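Local coordinates for protein diol-dehydratase (PDB 5I2A) that dehydrates 1,2-propanediol without vitamin B12, as a member of the glycyl radical enzyme family, at residues L381-W386 against M395-L400; E414-A419 against Y433-C438; V275-S280 against Y341-N346; T173-G178 against Q263-S268. All blocks are in the same frame, centred on the assembly; numbering follows the deposited sequence.

Interaction 1: L381-W386 against M395-L400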
loop_
_atom_site.group_PDB
_atom_site.type_symbol
_atom_site.label_atom_id
_atom_site.label_comp_id
_atom_site.label_asym_id
_atom_site.label_seq_id
_atom_site.Cartn_x
_atom_site.Cartn_y
_atom_site.Cartn_z
ATOM N N LEU A 381 6.868 -8.731 36.532
ATOM C CA LEU A 381 6.144 -9.873 37.063
ATOM C C LEU A 381 4.729 -9.509 37.500
ATOM O O LEU A 381 4.494 -8.510 38.177
ATOM C CB LEU A 381 6.901 -10.490 38.240
ATOM C CG LEU A 381 6.316 -11.790 38.769
ATOM C CD1 LEU A 381 6.481 -12.888 37.737
ATOM C CD2 LEU A 381 6.991 -12.179 40.087
ATOM N N SER A 382 3.789 -10.347 37.110
ATOM C CA SER A 382 2.395 -10.117 37.425
ATOM C C SER A 382 1.738 -11.368 37.988
ATOM O O SER A 382 2.209 -12.485 37.773
ATOM C CB SER A 382 1.658 -9.661 36.169
ATOM O OG SER A 382 2.211 -8.470 35.677
ATOM N N ILE A 383 0.628 -11.189 38.687
ATOM C CA ILE A 383 -0.155 -12.331 39.110
ATOM C C ILE A 383 -1.636 -12.113 38.798
ATOM O O ILE A 383 -2.178 -11.023 38.989
ATOM C CB ILE A 383 0.052 -12.633 40.623
ATOM C CG1 ILE A 383 -0.737 -13.880 41.033
ATOM C CG2 ILE A 383 -0.308 -11.413 41.483
ATOM C CD1 ILE A 383 -0.321 -14.441 42.401
ATOM N N ARG A 384 -2.269 -13.145 38.262
ATOM C CA ARG A 384 -3.703 -13.130 38.056
ATOM C C ARG A 384 -4.400 -13.618 39.323
ATOM O O ARG A 384 -4.175 -14.733 39.764
ATOM C CB ARG A 384 -4.093 -14.007 36.862
ATOM C CG ARG A 384 -3.809 -13.384 35.512
ATOM C CD ARG A 384 -4.186 -14.322 34.360
ATOM N NE ARG A 384 -5.508 -14.918 34.531
ATOM C CZ ARG A 384 -6.077 -15.729 33.642
ATOM N NH1 ARG A 384 -5.453 -16.031 32.505
ATOM N NH2 ARG A 384 -7.268 -16.245 33.895
ATOM N N VAL A 385 -5.232 -12.762 39.900
ATOM C CA VAL A 385 -6.014 -13.089 41.082
ATOM C C VAL A 385 -7.451 -13.444 40.678
ATOM O O VAL A 385 -8.074 -12.723 39.894
ATOM C CB VAL A 385 -6.047 -11.905 42.079
ATOM C CG1 VAL A 385 -6.891 -12.241 43.318
ATOM C CG2 VAL A 385 -4.644 -11.501 42.473
ATOM N N TRP A 386 -7.960 -14.563 41.187
ATOM C CA TRP A 386 -9.372 -14.910 41.009
ATOM C C TRP A 386 -9.900 -15.570 42.282
ATOM O O TRP A 386 -9.128 -15.858 43.193
ATOM C CB TRP A 386 -9.575 -15.804 39.775
ATOM C CG TRP A 386 -9.155 -17.229 39.930
ATOM C CD1 TRP A 386 -7.889 -17.702 40.111
ATOM C CD2 TRP A 386 -10.006 -18.375 39.873
ATOM N NE1 TRP A 386 -7.903 -19.070 40.190
ATOM C CE2 TRP A 386 -9.192 -19.510 40.044
ATOM C CE3 TRP A 386 -11.384 -18.551 39.696
ATOM C CZ2 TRP A 386 -9.705 -20.808 40.049
ATOM C CZ3 TRP A 386 -11.899 -19.845 39.706
ATOM C CH2 TRP A 386 -11.058 -20.954 39.879
ATOM N N MET A 395 0.070 -15.631 49.025
ATOM C CA MET A 395 0.952 -15.283 50.135
ATOM C C MET A 395 2.410 -15.159 49.670
ATOM O O MET A 395 3.130 -14.270 50.108
ATOM C CB MET A 395 0.821 -16.309 51.264
ATOM C CG MET A 395 -0.524 -16.220 51.984
ATOM S SD MET A 395 -0.671 -14.728 53.020
ATOM C CE MET A 395 0.395 -15.181 54.381
ATOM N N ARG A 396 2.832 -16.038 48.771
ATOM C CA ARG A 396 4.174 -15.947 48.218
ATOM C C ARG A 396 4.363 -14.653 47.411
ATOM O O ARG A 396 5.429 -14.040 47.434
ATOM C CB ARG A 396 4.461 -17.158 47.337
ATOM C CG ARG A 396 5.851 -17.195 46.794
ATOM C CD ARG A 396 6.839 -17.691 47.843
ATOM N NE ARG A 396 8.185 -17.779 47.292
ATOM C CZ ARG A 396 9.082 -16.799 47.356
ATOM N NH1 ARG A 396 8.773 -15.653 47.956
ATOM N NH2 ARG A 396 10.292 -16.967 46.828
ATOM N N ALA A 397 3.322 -14.246 46.691
ATOM C CA ALA A 397 3.353 -12.981 45.958
ATOM C C ALA A 397 3.500 -11.816 46.941
ATOM O O ALA A 397 4.302 -10.910 46.734
ATOM C CB ALA A 397 2.092 -12.816 45.106
ATOM N N ALA A 398 2.721 -11.870 48.018
ATOM C CA ALA A 398 2.735 -10.827 49.035
ATOM C C ALA A 398 4.123 -10.725 49.677
ATOM O O ALA A 398 4.606 -9.633 49.945
ATOM C CB ALA A 398 1.659 -11.093 50.093
ATOM N N GLU A 399 4.764 -11.869 49.875
ATOM C CA GLU A 399 6.133 -11.904 50.376
ATOM C C GLU A 399 7.089 -11.159 49.454
ATOM O O GLU A 399 7.979 -10.450 49.917
ATOM C CB GLU A 399 6.616 -13.350 50.544
ATOM C CG GLU A 399 5.983 -14.084 51.719
ATOM C CD GLU A 399 6.169 -15.602 51.651
ATOM O OE1 GLU A 399 5.553 -16.313 52.475
ATOM O OE2 GLU A 399 6.913 -16.083 50.771
ATOM N N LEU A 400 6.912 -11.337 48.150
ATOM C CA LEU A 400 7.735 -10.619 47.194
ATOM C C LEU A 400 7.455 -9.122 47.268
ATOM O O LEU A 400 8.375 -8.322 47.273
ATOM C CB LEU A 400 7.505 -11.125 45.767
ATOM C CG LEU A 400 8.429 -10.528 44.707
ATOM C CD1 LEU A 400 9.879 -10.896 44.979
ATOM C CD2 LEU A 400 8.010 -11.000 43.316
#
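Beside the meeting of Leu381 with Leu400, Arg396 NH2 is gripped by two groups of helix 362-374. It makes a salt bridge with Glu372 OE1 and a hydrogen bond with Thr369 OG1. The same guanidinium also forms a salt bridge within its own helix: Arg396 NH1 lies 3.4 Å from Glu399 OE2. That bond is weak, because the N-H points to the oxygen at an angle of only 132°. Across the two segments themselves everything is apolar. Leu381 CD2 touches Leu400 CD2 at 3.6 Å. Both leucines turn CG opposite the backbone N, with chi1 of -173° in Leu381 and -174° in Leu400. Their side chains cross obliquely and meet through one methyl each. This contact joins the first two elements of a beta-alpha-beta unit made by strand 380-385, helix 391-402 and strand 409-412. The two strands are parallel neighbours, and the helix packs over one side of their sheet. The sheet is consistent with half of the alpha/beta barrel known from glycyl radical enzymes. A second point of contact lies two residues further along the strand. There the CD1 end of Ile383 reaches the methyl CB of Ala397 at 4.0 Å. Ala397 meets it through this one methyl, and Ile383 CA and Ala397 CA, 7.7 Å apart, are the nearest CA pair of the contact. Tyr410 and Pro408 touch both Ile383 and Ala397 and extend this apolar layer.

Interaction 2: E414-A419 against Y433-C438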
loop_
_atom_site.group_PDB
_atom_site.type_symbol
_atom_site.label_atom_id
_atom_site.label_comp_id
_atom_site.label_asym_id
_atom_site.label_seq_id
_atom_site.Cartn_x
_atom_site.Cartn_y
_atom_site.Cartn_z
ATOM N N GLU A 414 -11.817 -11.451 37.563
ATOM C CA GLU A 414 -13.275 -11.356 37.573
ATOM C C GLU A 414 -13.801 -10.124 36.847
ATOM O O GLU A 414 -14.954 -10.087 36.433
ATOM C CB GLU A 414 -13.803 -11.379 39.005
ATOM C CG GLU A 414 -14.296 -12.762 39.420
ATOM C CD GLU A 414 -13.218 -13.570 40.100
ATOM O OE1 GLU A 414 -12.358 -12.948 40.747
ATOM O OE2 GLU A 414 -13.213 -14.812 39.992
ATOM N N VAL A 415 -12.947 -9.121 36.692
ATOM C CA VAL A 415 -13.282 -7.935 35.911
ATOM C C VAL A 415 -12.701 -8.015 34.503
ATOM O O VAL A 415 -13.341 -7.624 33.537
ATOM C CB VAL A 415 -12.765 -6.645 36.609
ATOM C CG1 VAL A 415 -12.812 -5.451 35.673
ATOM C CG2 VAL A 415 -13.581 -6.384 37.854
ATOM N N ILE A 416 -11.476 -8.516 34.390
ATOM C CA ILE A 416 -10.778 -8.504 33.112
ATOM C C ILE A 416 -11.404 -9.478 32.113
ATOM O O ILE A 416 -11.601 -9.135 30.964
ATOM C CB ILE A 416 -9.289 -8.814 33.304
ATOM C CG1 ILE A 416 -8.605 -7.621 34.001
ATOM C CG2 ILE A 416 -8.616 -9.164 31.973
ATOM C CD1 ILE A 416 -7.170 -7.879 34.410
ATOM N N ILE A 417 -11.760 -10.670 32.576
ATOM C CA ILE A 417 -12.324 -11.687 31.699
ATOM C C ILE A 417 -13.648 -11.226 31.060
ATOM O O ILE A 417 -13.784 -11.292 29.846
ATOM C CB ILE A 417 -12.474 -13.043 32.466
ATOM C CG1 ILE A 417 -11.083 -13.669 32.631
ATOM C CG2 ILE A 417 -13.430 -13.989 31.749
ATOM C CD1 ILE A 417 -11.025 -14.805 33.591
ATOM N N PRO A 418 -14.607 -10.719 31.858
ATOM C CA PRO A 418 -15.792 -10.183 31.179
ATOM C C PRO A 418 -15.498 -8.974 30.272
ATOM O O PRO A 418 -16.162 -8.823 29.242
ATOM C CB PRO A 418 -16.702 -9.773 32.334
ATOM C CG PRO A 418 -16.310 -10.668 33.449
ATOM C CD PRO A 418 -14.811 -10.805 33.312
ATOM N N ALA A 419 -14.534 -8.129 30.640
ATOM C CA ALA A 419 -14.233 -6.974 29.789
ATOM C C ALA A 419 -13.729 -7.436 28.417
ATOM O O ALA A 419 -14.124 -6.888 27.389
ATOM C CB ALA A 419 -13.219 -6.044 30.451
ATOM N N TYR A 433 -6.174 -15.037 29.274
ATOM C CA TYR A 433 -5.529 -13.740 29.056
ATOM C C TYR A 433 -4.197 -13.600 29.795
ATOM O O TYR A 433 -3.945 -14.254 30.819
ATOM C CB TYR A 433 -6.463 -12.589 29.457
ATOM C CG TYR A 433 -6.467 -12.241 30.936
ATOM C CD1 TYR A 433 -5.572 -11.307 31.454
ATOM C CD2 TYR A 433 -7.379 -12.822 31.808
ATOM C CE1 TYR A 433 -5.575 -10.973 32.797
ATOM C CE2 TYR A 433 -7.384 -12.499 33.166
ATOM C CZ TYR A 433 -6.472 -11.568 33.652
ATOM O OH TYR A 433 -6.461 -11.232 34.988
ATOM N N ASN A 434 -3.337 -12.733 29.281
ATOM C CA ASN A 434 -2.263 -12.230 30.122
ATOM C C ASN A 434 -2.189 -10.716 29.983
ATOM O O ASN A 434 -3.032 -10.104 29.320
ATOM C CB ASN A 434 -0.925 -12.905 29.803
ATOM C CG ASN A 434 -0.478 -12.705 28.370
ATOM O OD1 ASN A 434 -0.562 -13.615 27.555
ATOM N ND2 ASN A 434 0.046 -11.523 28.070
ATOM N N ILE A 435 -1.207 -10.115 30.632
ATOM C CA ILE A 435 -1.062 -8.669 30.618
ATOM C C ILE A 435 0.057 -8.267 29.645
ATOM O O ILE A 435 1.062 -8.954 29.516
ATOM C CB ILE A 435 -0.784 -8.118 32.035
ATOM C CG1 ILE A 435 -1.993 -8.353 32.955
ATOM C CG2 ILE A 435 -0.438 -6.621 32.005
ATOM C CD1 ILE A 435 -3.313 -7.697 32.479
ATOM N N ILE A 436 -0.166 -7.175 28.931
ATOM C CA ILE A 436 0.818 -6.587 28.046
ATOM C C ILE A 436 1.410 -5.370 28.724
ATOM O O ILE A 436 0.663 -4.538 29.234
ATOM C CB ILE A 436 0.185 -6.139 26.703
ATOM C CG1 ILE A 436 -0.462 -7.331 25.969
ATOM C CG2 ILE A 436 1.205 -5.370 25.845
ATOM C CD1 ILE A 436 0.509 -8.416 25.523
ATOM N N GLY A 437 2.738 -5.245 28.702
ATOM C CA GLY A 437 3.387 -4.028 29.152
ATOM C C GLY A 437 3.126 -3.676 30.614
ATOM O O GLY A 437 3.635 -4.339 31.513
ATOM N N CYS A 438 2.335 -2.633 30.841
ATOM C CA CYS A 438 2.021 -2.172 32.191
ATOM C C CYS A 438 0.772 -2.856 32.774
ATOM O O CYS A 438 0.871 -3.575 33.759
ATOM C CB CYS A 438 1.832 -0.653 32.207
ATOM S SG CYS A 438 3.376 0.295 31.954
#
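Tyr433 places CG between its backbone N and carbonyl carbon (chi1 83°), while Ile416 puts CG2 opposite its own backbone N and CG1 beside it (chi1 -71°). These two turns bring the ring under the isoleucine. The contact sets helix 413-422 against the start of a small antiparallel hairpin, strands 434-436 and 440-442. The hairpin turn holds Gly437 and Cys438, which is consistent with the cysteine loop of glycyl radical enzymes. Ile416 CG2 stands over the centre of the Tyr433 ring, a CH-pi contact with the methyl 3.5 Å from the ring centroid and 6° off the normal. The isoleucine and tyrosine side chains cross at about a right angle. Ile416 also sends its other branch along the ring toward the phenol end. Ile417 approaches the same ring obliquely, with Ile417 CG1 at 3.9 Å from Tyr433 CD2 and also 3.9 Å from Tyr433 CE2. The polar end of the tyrosine is held next to the helix: Tyr433 OH is hydrogen-bonded to Asp413 OD1, just before the segment. The ring therefore has both an apolar cover and a polar hold from the same helix. Further up the hairpin, Ile435 adds a looser touch, with its CD1 at 4.3 Å from Ile416 CD1. Tyr411 of strand 409-412, just before the helix, touches Ile416, Tyr433 and Ile435. At the phenol end, Ile416 CD1 comes to 3.5 Å from Tyr433 OH.

Interaction 3: V275-S280 against Y341-N346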
loop_
_atom_site.group_PDB
_atom_site.type_symbol
_atom_site.label_atom_id
_atom_site.label_comp_id
_atom_site.label_asym_id
_atom_site.label_seq_id
_atom_site.Cartn_x
_atom_site.Cartn_y
_atom_site.Cartn_z
ATOM N N VAL A 275 14.732 -11.985 19.327
ATOM C CA VAL A 275 14.755 -11.586 17.919
ATOM C C VAL A 275 13.542 -10.731 17.542
ATOM O O VAL A 275 13.636 -9.919 16.634
ATOM C CB VAL A 275 14.840 -12.793 16.951
ATOM C CG1 VAL A 275 16.134 -13.569 17.180
ATOM C CG2 VAL A 275 13.592 -13.687 17.053
ATOM N N LEU A 276 12.422 -10.900 18.247
ATOM C CA LEU A 276 11.267 -10.032 18.049
ATOM C C LEU A 276 11.686 -8.575 18.216
ATOM O O LEU A 276 11.182 -7.704 17.523
ATOM C CB LEU A 276 10.133 -10.376 19.020
ATOM C CG LEU A 276 9.328 -11.639 18.691
ATOM C CD1 LEU A 276 8.415 -11.984 19.845
ATOM C CD2 LEU A 276 8.519 -11.471 17.393
ATOM N N GLN A 277 12.633 -8.332 19.121
ATOM C CA GLN A 277 13.057 -6.971 19.446
ATOM C C GLN A 277 14.280 -6.524 18.638
ATOM O O GLN A 277 14.740 -5.388 18.752
ATOM C CB GLN A 277 13.301 -6.862 20.958
ATOM C CG GLN A 277 11.976 -7.115 21.707
ATOM C CD GLN A 277 12.085 -7.033 23.194
ATOM O OE1 GLN A 277 12.018 -5.953 23.768
ATOM N NE2 GLN A 277 12.223 -8.187 23.842
ATOM N N ILE A 278 14.774 -7.428 17.806
ATOM C CA ILE A 278 15.685 -7.078 16.730
ATOM C C ILE A 278 14.864 -6.720 15.477
ATOM O O ILE A 278 15.154 -5.745 14.803
ATOM C CB ILE A 278 16.661 -8.238 16.425
ATOM C CG1 ILE A 278 17.639 -8.435 17.592
ATOM C CG2 ILE A 278 17.425 -8.001 15.124
ATOM C CD1 ILE A 278 18.563 -9.641 17.398
ATOM N N GLU A 279 13.831 -7.509 15.193
ATOM C CA GLU A 279 12.970 -7.269 14.037
ATOM C C GLU A 279 12.344 -5.886 14.112
ATOM O O GLU A 279 12.294 -5.176 13.122
ATOM C CB GLU A 279 11.855 -8.326 13.917
ATOM C CG GLU A 279 11.059 -8.155 12.612
ATOM C CD GLU A 279 9.867 -9.098 12.467
ATOM O OE1 GLU A 279 9.242 -9.455 13.492
ATOM O OE2 GLU A 279 9.579 -9.482 11.308
ATOM N N SER A 280 11.883 -5.515 15.304
ATOM C CA SER A 280 11.299 -4.202 15.542
ATOM C C SER A 280 11.663 -3.684 16.931
ATOM O O SER A 280 11.874 -4.470 17.845
ATOM C CB SER A 280 9.774 -4.261 15.395
ATOM O OG SER A 280 9.194 -3.046 15.804
ATOM N N TYR A 341 14.866 2.695 31.796
ATOM C CA TYR A 341 15.359 1.683 30.856
ATOM C C TYR A 341 14.445 0.459 30.687
ATOM O O TYR A 341 14.899 -0.568 30.213
ATOM C CB TYR A 341 16.747 1.186 31.274
ATOM C CG TYR A 341 17.830 2.245 31.352
ATOM C CD1 TYR A 341 18.349 2.816 30.207
ATOM C CD2 TYR A 341 18.355 2.635 32.579
ATOM C CE1 TYR A 341 19.356 3.767 30.268
ATOM C CE2 TYR A 341 19.374 3.579 32.658
ATOM C CZ TYR A 341 19.872 4.139 31.499
ATOM O OH TYR A 341 20.864 5.075 31.572
ATOM N N SER A 342 13.177 0.551 31.083
ATOM C CA SER A 342 12.284 -0.595 30.966
ATOM C C SER A 342 11.935 -0.916 29.505
ATOM O O SER A 342 11.892 -0.028 28.640
ATOM C CB SER A 342 10.983 -0.371 31.755
ATOM O OG SER A 342 10.255 -1.590 31.829
ATOM N N LEU A 343 11.690 -2.198 29.258
ATOM C CA LEU A 343 11.105 -2.681 28.014
ATOM C C LEU A 343 9.700 -3.242 28.284
ATOM O O LEU A 343 9.067 -3.801 27.385
ATOM C CB LEU A 343 12.008 -3.749 27.370
ATOM C CG LEU A 343 13.303 -3.180 26.769
ATOM C CD1 LEU A 343 14.187 -4.284 26.178
ATOM C CD2 LEU A 343 12.957 -2.162 25.707
ATOM N N PHE A 344 9.249 -3.101 29.535
ATOM C CA PHE A 344 7.896 -3.475 29.946
ATOM C C PHE A 344 7.534 -4.891 29.497
ATOM O O PHE A 344 6.498 -5.115 28.874
ATOM C CB PHE A 344 6.891 -2.448 29.391
ATOM C CG PHE A 344 7.329 -1.025 29.616
ATOM C CD1 PHE A 344 7.025 -0.374 30.802
ATOM C CD2 PHE A 344 8.122 -0.370 28.674
ATOM C CE1 PHE A 344 7.471 0.929 31.031
ATOM C CE2 PHE A 344 8.572 0.934 28.900
ATOM C CZ PHE A 344 8.237 1.586 30.066
ATOM N N GLN A 345 8.423 -5.830 29.790
ATOM C CA GLN A 345 8.254 -7.205 29.374
ATOM C C GLN A 345 7.452 -7.914 30.457
ATOM O O GLN A 345 7.997 -8.360 31.468
ATOM C CB GLN A 345 9.611 -7.875 29.125
ATOM C CG GLN A 345 10.439 -7.180 28.001
ATOM C CD GLN A 345 11.874 -7.705 27.892
ATOM O OE1 GLN A 345 12.220 -8.415 26.947
ATOM N NE2 GLN A 345 12.714 -7.336 28.862
ATOM N N ASN A 346 6.142 -7.972 30.250
ATOM C CA ASN A 346 5.258 -8.435 31.296
ATOM C C ASN A 346 5.119 -9.952 31.258
ATOM O O ASN A 346 4.856 -10.539 30.211
ATOM C CB ASN A 346 3.891 -7.781 31.184
ATOM C CG ASN A 346 3.100 -7.881 32.480
ATOM O OD1 ASN A 346 2.682 -8.962 32.885
ATOM N ND2 ASN A 346 2.894 -6.746 33.128
HETATM O O HOH W 1 9.579 -5.402 25.031
#
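The last turn of helix 262-279 faces an irregular loop, and their backbones stay well apart, with Gln277 CA 9.8 Å from Leu343 CA. Long side chains span the gap. Gln277 NE2 donates to Gln345 OE1 over 3.1 Å, and the bond is nearly straight at 173°. The acceptor lies in the amide plane of Gln277. From the other side the fit is less regular, because the donor stands 35° out of the Gln345 carbonyl plane. The two amide planes are turned 69° against each other. Both chains run extended beyond CG, which carries the amides to meet. Gln273 ties the pair further: its NE2 bonds to Gln345 OE1, and its O bonds to Gln277 NE2. The oxygen of Gln277 is served by a water, which donates to Gln277 OE1 at 2.8 Å and to Leu343 O at 2.9 Å. Leu343 CD1 packs against Gln277 OE1 at 3.6 Å. In the loop, Ser342 OG accepts from Phe344 N at 2.9 Å, an ST turn, and sits over the face of the Phe344 ring. The loop bonds through its backbone to Ser284 of strand 283-285 and to Ser380 at the start of strand 380-385, while the helix turn packs on helices 49-63 and 525-529.

Interaction 4: T173-G178 against Q263-S268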
loop_
_atom_site.group_PDB
_atom_site.type_symbol
_atom_site.label_atom_id
_atom_site.label_comp_id
_atom_site.label_asym_id
_atom_site.label_seq_id
_atom_site.Cartn_x
_atom_site.Cartn_y
_atom_site.Cartn_z
ATOM N N THR A 173 3.568 -22.130 20.471
ATOM C CA THR A 173 3.622 -22.739 19.154
ATOM C C THR A 173 5.068 -23.087 18.804
ATOM O O THR A 173 5.350 -24.180 18.325
ATOM C CB THR A 173 3.031 -21.828 18.065
ATOM O OG1 THR A 173 1.630 -21.651 18.309
ATOM C CG2 THR A 173 3.226 -22.460 16.702
ATOM N N VAL A 174 5.980 -22.159 19.062
ATOM C CA VAL A 174 7.390 -22.384 18.767
ATOM C C VAL A 174 7.942 -23.561 19.595
ATOM O O VAL A 174 8.686 -24.391 19.090
ATOM C CB VAL A 174 8.227 -21.109 19.034
ATOM C CG1 VAL A 174 9.709 -21.372 18.800
ATOM C CG2 VAL A 174 7.737 -19.946 18.148
ATOM N N LEU A 175 7.563 -23.620 20.864
ATOM C CA LEU A 175 7.984 -24.709 21.736
ATOM C C LEU A 175 7.476 -26.067 21.243
ATOM O O LEU A 175 8.228 -27.026 21.224
ATOM C CB LEU A 175 7.500 -24.466 23.171
ATOM C CG LEU A 175 8.091 -23.254 23.883
ATOM C CD1 LEU A 175 7.485 -23.075 25.261
ATOM C CD2 LEU A 175 9.574 -23.414 24.004
ATOM N N ALA A 176 6.211 -26.134 20.827
ATOM C CA ALA A 176 5.610 -27.415 20.490
ATOM C C ALA A 176 5.951 -27.899 19.072
ATOM O O ALA A 176 6.134 -29.088 18.873
ATOM C CB ALA A 176 4.086 -27.351 20.687
ATOM N N ILE A 177 6.037 -27.008 18.081
ATOM C CA ILE A 177 6.278 -27.499 16.730
ATOM C C ILE A 177 7.551 -26.930 16.115
ATOM O O ILE A 177 7.971 -27.357 15.053
ATOM C CB ILE A 177 5.058 -27.236 15.786
ATOM C CG1 ILE A 177 4.869 -25.745 15.446
ATOM C CG2 ILE A 177 3.789 -27.839 16.377
ATOM C CD1 ILE A 177 3.662 -25.475 14.492
ATOM N N GLY A 178 8.192 -25.997 16.802
ATOM C CA GLY A 178 9.399 -25.387 16.274
ATOM C C GLY A 178 9.117 -24.429 15.128
ATOM O O GLY A 178 8.001 -24.381 14.615
ATOM N N GLN A 263 15.795 -26.939 29.408
ATOM C CA GLN A 263 16.765 -25.946 28.966
ATOM C C GLN A 263 16.498 -25.554 27.497
ATOM O O GLN A 263 16.632 -24.385 27.132
ATOM C CB GLN A 263 18.208 -26.436 29.131
ATOM C CG GLN A 263 19.229 -25.433 28.574
ATOM C CD GLN A 263 20.647 -25.660 29.078
ATOM O OE1 GLN A 263 20.890 -26.527 29.909
ATOM N NE2 GLN A 263 21.593 -24.891 28.549
ATOM N N GLU A 264 16.123 -26.524 26.665
ATOM C CA GLU A 264 15.772 -26.222 25.270
ATOM C C GLU A 264 14.547 -25.297 25.205
ATOM O O GLU A 264 14.528 -24.359 24.415
ATOM C CB GLU A 264 15.524 -27.501 24.478
ATOM C CG GLU A 264 16.819 -28.154 24.009
ATOM C CD GLU A 264 16.615 -29.326 23.054
ATOM O OE1 GLU A 264 15.470 -29.592 22.621
ATOM O OE2 GLU A 264 17.626 -29.972 22.725
ATOM N N ALA A 265 13.554 -25.549 26.053
ATOM C CA ALA A 265 12.384 -24.691 26.135
ATOM C C ALA A 265 12.788 -23.277 26.541
ATOM O O ALA A 265 12.326 -22.315 25.945
ATOM C CB ALA A 265 11.368 -25.257 27.105
ATOM N N CYS A 266 13.671 -23.158 27.531
ATOM C CA CYS A 266 14.143 -21.854 27.995
ATOM C C CYS A 266 14.895 -21.094 26.909
ATOM O O CYS A 266 14.689 -19.886 26.727
ATOM C CB CYS A 266 15.057 -22.001 29.218
ATOM S SG CYS A 266 14.190 -22.453 30.718
ATOM N N GLN A 267 15.780 -21.798 26.211
ATOM C CA GLN A 267 16.597 -21.192 25.176
ATOM C C GLN A 267 15.748 -20.804 23.973
ATOM O O GLN A 267 15.970 -19.761 23.380
ATOM C CB GLN A 267 17.712 -22.141 24.739
ATOM C CG GLN A 267 18.673 -21.561 23.708
ATOM C CD GLN A 267 19.410 -20.350 24.203
ATOM O OE1 GLN A 267 20.312 -20.445 25.056
ATOM N NE2 GLN A 267 19.038 -19.189 23.674
ATOM N N SER A 268 14.792 -21.661 23.628
ATOM C CA SER A 268 13.879 -21.408 22.528
ATOM C C SER A 268 13.031 -20.171 22.818
ATOM O O SER A 268 12.933 -19.278 21.995
ATOM C CB SER A 268 12.978 -22.613 22.285
ATOM O OG SER A 268 12.270 -22.453 21.083
HETATM O O HOH W 2 11.227 -24.998 20.187
#
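Val174 and Leu175 meet Ala265 and Ser268 in a buried packing contact between two helices, 171-190 and 262-279, toward the outside of the chain. The segment axes approach to 10.0 Å, and their directions make an angle of 125°, so the helices run more against than along each other. The nearest CA pair is Leu175 CA and Ala265 CA, 6.2 Å apart. Leu175 makes its contacts through one methyl, CD2. Leu175 CD2 rests 3.5 Å from Ala265 O, and the same methyl is 4.0 Å from Ala265 CB. One turn on, Leu175 CD2 also meets Ser268 CB at 3.9 Å, so the methyl lies between two successive turns of the other helix. Tyr297 of helix 295-303 packs on both Leu175 and Ala265 and closes in beside them. Val174 reaches across with CG1, which comes to 3.6 Å from Ser268 OG. The serine turns this hydroxyl opposite its backbone N (chi1 -170°), toward helix 171-190. There a water joins the two helices. It accepts from Ser268 OG at 2.9 Å and donates to Val174 O at 2.8 Å. Val174 O also takes a weak bond from Gly178 N. Val254 and Pro255 touch Ser268 from a nearby loop. No direct hydrogen bond passes between the segments. The helices meet by van der Waals packing of methyls on small side chains and a carbonyl, with one water beside it bridging the buried serine hydroxyl to Val174 O.

In the fold
From the N terminus the contacts close in the order 4, 3, 1, 2. They stand in series; none nests or crosses. Interaction 4 closes a long, mostly helical excursion by bringing 263-268 back to 173-178. Helix 262-279 then carries on into interaction 3, where its far end meets the loop 341-346 that leads into strand 346-350. Interaction 1 is a short closure, strand to following helix. Interaction 2 starts shortly after and ties the next helix to the hairpin. Asn346 of interaction 3 bonds to Ser382 of interaction 1 and Gly437 of interaction 2. Arg384 of interaction 1 meets the Tyr433 backbone of interaction 2. Interaction 4 touches none directly but shares its second helix with interaction 3.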